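Local atomic coordinates of type IV secretion system protein VirB11 (Brucella suis, PDB entry 2GZA), a protein that hydrolyses ATP as a hexameric ATPase of the VirB type IV secretion system, which could be required to establish the replication niche in the host. Residues Leu65-Glu68 and His69-Leu73; Glu27-Arg30 and Pro31-Asp34; Ala194-Gln197 and Glu198-Phe201. One frame throughout, in Å; residues are numbered along the deposited sequence.

In the fold
From the N terminus, contact 2 comes first, where the chain leaves helix 13-26 and turns into the short helix 30-34. Contact 1 follows after the antiparallel strands 40-43, 48-52 and 57-61, at the start of helix 67-81. Contact 3 lies much later, at the end of helix 188-196, the helix that begins within the predicted ATP-binding residues Gly-182 to Thr-189. Each is made by consecutive residues, so the loops closed are single turns; the three run in series and none nests or crosses. Contacts 1 and 2 touch through Pro-28, packed on Leu-65 and His-69, beside strand 40-43. Contact 3 is about 17 Å from contact 2 between nearest atoms.

Contact 1: Leu65-Glu68 and His69-Leu73; sequences LDYE and HLISL
Asp-66 and His-69 meet at the start of helix 67-81, where the aspartate takes the N-cap position. Its CG sits between the backbone N and the carbonyl carbon (chi1 54°), which turns the carboxylate back over the first turn. There OD1 takes up two weak bonds from one residue: His-69 N reaches it at 3.4 Å, the capping bond, and His-69 ND1 lies 3.0 Å from the same Asp-66 OD1. Carboxylate and imidazole planes are 60° apart, so the two groups meet crosswise and not as a flat pair. The example illustrates how a cap residue can hold both a backbone amide and a side chain of the first turn.

One turn further, Ile-71 runs back along the helix toward Tyr-67. Its CB rests 3.5 Å from Glu-68 O. The next atom, CG1, lies over one face of the phenol ring, 4.1 Å from the centroid of Tyr-67, a CH-pi contact. CD1 finishes the chain near the outer end of the ring, 3.7 Å from Tyr-67 OH. The carboxylate of Glu-68 approaches that ring differently, with OE2 in plane at its edge.

Leu-65 and Leu-70, both buried, cross at about a right angle as Leu-65 CD1 comes to 4.1 Å from Leu-70 CD2; both also pack on Val-43 of strand 40-43, seating the helix start against the antiparallel sheet. Glu-68 O has two donors, Ser-72 N and, at 3.0 Å from Glu-68 O, Ser-72 OG, which arrive from opposite faces of the carbonyl plane.

Contact 2: Glu27-Arg30 and Pro31-Asp34; sequences EPLR and PWLD
Leu-29 O receives the amide of Leu-33, at 3.0 Å from Leu-29 O to Leu-33 N, while Asp-34 N bonds to Arg-30 O, and with these i to i+4 bonds the 3-10 segment 27-29 gives way to helix 30-34. Leu-29 O has a further, weak donor in Trp-32 N. Pro-31 fits this place well, because a first-turn nitrogen needs no acceptor and the proline has no hydrogen to offer.

Arg-30 and Asp-34 are paired by a salt bridge across one turn, Arg-30 NH1 lying 2.8 Å from Asp-34 OD1. The arginine bends at chi2 (90°) and again at chi3 (-75°), and these two folds bring its guanidinium back beside the helix. The guanidinium and carboxylate planes stand 70° apart, so the pair is far from the coplanar, edge-on arrangement of a two-pronged salt bridge. The other terminal nitrogen, Arg-30 NH2, lies 3.5 Å from Leu-33 CD1, where the arginine and leucine side chains cross at about a right angle. That same Leu-33 CD1 reaches Leu-29 CB at 3.9 Å.

Trp-32 turns an edge to the preceding turn: its CE3 is 3.6 Å from Leu-29 CA, close to the indole plane, and Pro-28 O lies at the same edge. Pro-31 CB sits over one face, toward the rim.

Beyond the turn, Leu-29 packs on Val-43 and Leu-33 on Val-41, both of strand 40-43, and the two share Ile-119 of strand 116-120, while Trp-32 lies against Val-49 and Cys-51 of strand 48-52 and meets the ring of Tyr-60 on strand 57-61.

Contact 3: Ala194-Gln197 and Glu198-Phe201; sequences ALMQ and EIPF
Ile-199 turns its CG1 beside its own backbone N, anti to the carbonyl carbon (chi1 -52°), and extends it nearly straight to CD1, a conformation that lays the branch alongside Met-196. The two side chains point the same way, and Ile-199 CD1 comes to 4.0 Å from Met-196 CG. The methionine side chain also packs on Leu-214 and Leu-216 of a loop and on Leu-257 of strand 255-258.

Backbone bonds define the turn on which this pair rides. Ile-199 N donates to Met-196 O at 3.1 Å, closing a type I beta turn with Gln-197 and Glu-198 at its corners. One residue back, Glu-198 N is likewise 3.1 Å from Leu-195 O. In both bonds the donor stands well above the carbonyl plane, away from a lone-pair direction, consistent with the tight i to i+3 spacing.

This is how helix 188-196 runs out in the P-loop ATPase fold: the helix starts at the predicted ATP-binding loop, and past its last turn the chain goes on to strand 205-209. Met-196 stays about 8 Å, side chain to side chain, from Thr-189 of that loop.

Two polar side chains at the turn find partners beyond it. Glu-198 keeps its CB near Leu-195 O, 3.3 Å away, bends at chi2, and forms a salt bridge through OE2 with Arg-169 of helix 164-173. Gln-197 NE2 bonds to Asp-218. Ala-194 packs on Arg-127 and Glu-198 on Leu-129, both of a second subunit. Phe-201 brings its CE2 to 3.8 Å from Gln-197 O, while its ring meets His-219 edge-to-face.

Contact 1: Leu65-Glu68 and His69-Leu73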
# COMPACT_ATOMS: atom_id res chain seq x y z
N LEU C 65 -29.67 -44.23 22.04
CA LEU C 65 -29.15 -43.16 21.19
C LEU C 65 -27.73 -43.55 20.75
O LEU C 65 -26.74 -42.98 21.20
CB LEU C 65 -29.15 -41.84 21.98
CG LEU C 65 -28.82 -40.52 21.28
CD1 LEU C 65 -29.94 -40.10 20.35
CD2 LEU C 65 -28.57 -39.46 22.33
N ASP C 66 -27.64 -44.54 19.88
CA ASP C 66 -26.32 -45.02 19.49
C ASP C 66 -25.69 -44.20 18.37
O ASP C 66 -26.27 -43.21 17.91
CB ASP C 66 -26.30 -46.52 19.21
CG ASP C 66 -27.33 -46.95 18.20
OD1 ASP C 66 -28.00 -46.07 17.61
OD2 ASP C 66 -27.48 -48.17 18.00
N TYR C 67 -24.48 -44.60 17.97
CA TYR C 67 -23.72 -43.94 16.91
C TYR C 67 -24.53 -43.84 15.61
O TYR C 67 -24.62 -42.76 15.03
CB TYR C 67 -22.39 -44.69 16.70
CG TYR C 67 -21.46 -44.10 15.66
CD1 TYR C 67 -20.65 -43.01 15.95
CD2 TYR C 67 -21.36 -44.68 14.40
CE1 TYR C 67 -19.78 -42.48 14.99
CE2 TYR C 67 -20.50 -44.17 13.44
CZ TYR C 67 -19.71 -43.07 13.73
OH TYR C 67 -18.86 -42.58 12.77
N GLU C 68 -25.13 -44.95 15.20
CA GLU C 68 -25.87 -45.04 13.93
C GLU C 68 -27.07 -44.10 13.86
O GLU C 68 -27.36 -43.54 12.80
CB GLU C 68 -26.29 -46.49 13.65
CG GLU C 68 -25.14 -47.52 13.70
CD GLU C 68 -23.94 -47.14 12.83
OE1 GLU C 68 -24.14 -46.72 11.67
OE2 GLU C 68 -22.79 -47.26 13.30
N HIS C 69 -27.76 -43.94 14.99
CA HIS C 69 -28.82 -42.95 15.15
C HIS C 69 -28.37 -41.56 14.75
O HIS C 69 -29.05 -40.85 14.01
CB HIS C 69 -29.23 -42.89 16.63
CG HIS C 69 -30.53 -43.55 16.95
ND1 HIS C 69 -30.71 -44.91 16.94
CD2 HIS C 69 -31.72 -43.02 17.33
CE1 HIS C 69 -31.96 -45.20 17.28
NE2 HIS C 69 -32.59 -44.07 17.52
N LEU C 70 -27.20 -41.17 15.26
CA LEU C 70 -26.64 -39.84 15.06
C LEU C 70 -26.14 -39.64 13.64
O LEU C 70 -26.24 -38.53 13.10
CB LEU C 70 -25.50 -39.58 16.06
CG LEU C 70 -25.75 -39.89 17.54
CD1 LEU C 70 -24.42 -39.98 18.29
CD2 LEU C 70 -26.69 -38.88 18.19
N ILE C 71 -25.61 -40.71 13.04
CA ILE C 71 -25.20 -40.72 11.64
C ILE C 71 -26.41 -40.35 10.78
O ILE C 71 -26.37 -39.42 9.98
CB ILE C 71 -24.61 -42.11 11.21
CG1 ILE C 71 -23.25 -42.38 11.88
CG2 ILE C 71 -24.49 -42.23 9.68
CD1 ILE C 71 -22.08 -41.55 11.35
N SER C 72 -27.50 -41.10 11.00
CA SER C 72 -28.77 -40.91 10.32
C SER C 72 -29.35 -39.52 10.55
O SER C 72 -29.92 -38.92 9.64
CB SER C 72 -29.80 -41.94 10.81
OG SER C 72 -29.35 -43.26 10.62
N LEU C 73 -29.22 -39.03 11.78
CA LEU C 73 -29.66 -37.68 12.13
C LEU C 73 -28.94 -36.65 11.28
O LEU C 73 -29.58 -35.76 10.73
CB LEU C 73 -29.44 -37.41 13.62
CG LEU C 73 -29.61 -35.98 14.14
CD1 LEU C 73 -31.00 -35.43 13.86
CD2 LEU C 73 -29.34 -35.93 15.62

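Contact 2: Glu27-Arg30 and Pro31-Asp34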
# COMPACT_ATOMS: atom_id res chain seq x y z
N GLU C 27 -36.42 -37.87 17.54
CA GLU C 27 -37.28 -38.49 18.56
C GLU C 27 -36.64 -38.78 19.92
O GLU C 27 -37.28 -38.54 20.94
CB GLU C 27 -37.92 -39.77 18.01
CG GLU C 27 -39.42 -39.67 17.77
CD GLU C 27 -40.25 -39.83 19.03
OE1 GLU C 27 -41.04 -40.79 19.11
OE2 GLU C 27 -40.12 -39.02 19.96
N PRO C 28 -35.41 -39.33 19.94
CA PRO C 28 -34.82 -39.59 21.25
C PRO C 28 -34.43 -38.33 22.03
O PRO C 28 -34.07 -38.44 23.20
CB PRO C 28 -33.57 -40.42 20.92
CG PRO C 28 -33.72 -40.84 19.51
CD PRO C 28 -34.51 -39.78 18.86
N LEU C 29 -34.50 -37.17 21.38
CA LEU C 29 -34.19 -35.88 22.01
C LEU C 29 -35.44 -35.06 22.29
O LEU C 29 -35.37 -33.93 22.79
CB LEU C 29 -33.20 -35.08 21.15
CG LEU C 29 -31.84 -35.74 20.87
CD1 LEU C 29 -30.99 -34.90 19.94
CD2 LEU C 29 -31.09 -36.05 22.17
N ARG C 30 -36.59 -35.66 21.99
CA ARG C 30 -37.90 -35.03 22.12
C ARG C 30 -38.17 -34.41 23.50
O ARG C 30 -38.63 -33.27 23.56
CB ARG C 30 -39.00 -36.04 21.72
CG ARG C 30 -40.24 -35.43 21.07
CD ARG C 30 -40.14 -35.33 19.54
NE ARG C 30 -39.27 -34.25 19.09
CZ ARG C 30 -39.58 -32.96 19.12
NH1 ARG C 30 -40.76 -32.57 19.59
NH2 ARG C 30 -38.72 -32.05 18.69
N PRO C 31 -37.88 -35.14 24.59
CA PRO C 31 -38.09 -34.58 25.94
C PRO C 31 -37.39 -33.25 26.19
O PRO C 31 -38.01 -32.34 26.75
CB PRO C 31 -37.53 -35.68 26.86
CG PRO C 31 -37.68 -36.93 26.07
CD PRO C 31 -37.38 -36.53 24.66
N TRP C 32 -36.12 -33.14 25.77
CA TRP C 32 -35.32 -31.94 25.99
C TRP C 32 -35.70 -30.83 25.01
O TRP C 32 -35.65 -29.65 25.34
CB TRP C 32 -33.83 -32.26 25.86
CG TRP C 32 -33.38 -33.28 26.84
CD1 TRP C 32 -32.95 -33.06 28.11
CD2 TRP C 32 -33.33 -34.70 26.65
NE1 TRP C 32 -32.62 -34.24 28.72
CE2 TRP C 32 -32.85 -35.27 27.84
CE3 TRP C 32 -33.64 -35.54 25.58
CZ2 TRP C 32 -32.67 -36.64 28.00
CZ3 TRP C 32 -33.47 -36.90 25.74
CH2 TRP C 32 -32.99 -37.44 26.94
N LEU C 33 -36.08 -31.24 23.81
CA LEU C 33 -36.45 -30.31 22.75
C LEU C 33 -37.77 -29.59 23.03
O LEU C 33 -37.97 -28.46 22.59
CB LEU C 33 -36.48 -31.01 21.38
CG LEU C 33 -35.15 -31.46 20.75
CD1 LEU C 33 -35.33 -32.23 19.45
CD2 LEU C 33 -34.18 -30.30 20.53
N ASP C 34 -38.66 -30.25 23.78
CA ASP C 34 -39.98 -29.69 24.08
C ASP C 34 -40.05 -28.91 25.39
O ASP C 34 -40.97 -28.10 25.59
CB ASP C 34 -41.04 -30.81 24.07
CG ASP C 34 -41.23 -31.43 22.69
OD1 ASP C 34 -41.03 -30.73 21.67
OD2 ASP C 34 -41.58 -32.63 22.62

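Contact 3: Ala194-Gln197 and Glu198-Phe201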
# COMPACT_ATOMS: atom_id res chain seq x y z
N ALA C 194 -1.91 -29.56 32.72
CA ALA C 194 -1.95 -29.24 34.14
C ALA C 194 -2.91 -28.09 34.40
O ALA C 194 -3.68 -28.13 35.35
CB ALA C 194 -0.56 -28.91 34.66
N LEU C 195 -2.86 -27.08 33.55
CA LEU C 195 -3.73 -25.91 33.68
C LEU C 195 -5.20 -26.22 33.42
O LEU C 195 -6.09 -25.61 34.01
CB LEU C 195 -3.27 -24.78 32.74
CG LEU C 195 -1.95 -24.08 33.05
CD1 LEU C 195 -1.58 -23.13 31.93
CD2 LEU C 195 -1.99 -23.34 34.38
N MET C 196 -5.44 -27.18 32.53
CA MET C 196 -6.80 -27.62 32.20
C MET C 196 -7.47 -28.33 33.36
O MET C 196 -8.70 -28.31 33.48
CB MET C 196 -6.78 -28.50 30.96
CG MET C 196 -6.83 -27.75 29.64
SD MET C 196 -6.09 -28.63 28.24
CE MET C 196 -6.85 -30.24 28.35
N GLN C 197 -6.67 -28.96 34.22
CA GLN C 197 -7.21 -29.63 35.40
C GLN C 197 -7.76 -28.62 36.42
O GLN C 197 -8.49 -28.99 37.33
CB GLN C 197 -6.16 -30.54 36.03
CG GLN C 197 -5.84 -31.78 35.20
CD GLN C 197 -7.07 -32.62 34.86
OE1 GLN C 197 -7.39 -32.82 33.69
NE2 GLN C 197 -7.76 -33.09 35.89
N GLU C 198 -7.41 -27.35 36.24
CA GLU C 198 -7.89 -26.27 37.11
C GLU C 198 -9.23 -25.70 36.66
O GLU C 198 -9.85 -24.92 37.39
CB GLU C 198 -6.85 -25.15 37.20
CG GLU C 198 -5.48 -25.57 37.70
CD GLU C 198 -5.51 -26.26 39.06
OE1 GLU C 198 -4.74 -27.23 39.23
OE2 GLU C 198 -6.29 -25.84 39.94
N ILE C 199 -9.67 -26.08 35.46
CA ILE C 199 -11.00 -25.72 34.97
C ILE C 199 -12.04 -26.53 35.74
O ILE C 199 -11.89 -27.74 35.89
CB ILE C 199 -11.13 -25.95 33.43
CG1 ILE C 199 -9.98 -25.26 32.68
CG2 ILE C 199 -12.49 -25.46 32.91
CD1 ILE C 199 -9.85 -25.64 31.23
N PRO C 200 -13.09 -25.87 36.26
CA PRO C 200 -14.18 -26.55 36.96
C PRO C 200 -14.79 -27.65 36.11
O PRO C 200 -15.04 -27.43 34.92
CB PRO C 200 -15.20 -25.44 37.21
CG PRO C 200 -14.38 -24.19 37.24
CD PRO C 200 -13.30 -24.41 36.23
N PHE C 201 -15.01 -28.81 36.71
CA PHE C 201 -15.37 -30.03 36.00
C PHE C 201 -16.75 -30.00 35.35
O PHE C 201 -17.09 -30.87 34.56
CB PHE C 201 -15.27 -31.23 36.95
CG PHE C 201 -13.89 -31.43 37.52
CD1 PHE C 201 -13.73 -31.91 38.81
CD2 PHE C 201 -12.74 -31.13 36.78
CE1 PHE C 201 -12.46 -32.10 39.35
CE2 PHE C 201 -11.47 -31.31 37.31
CZ PHE C 201 -11.33 -31.80 38.60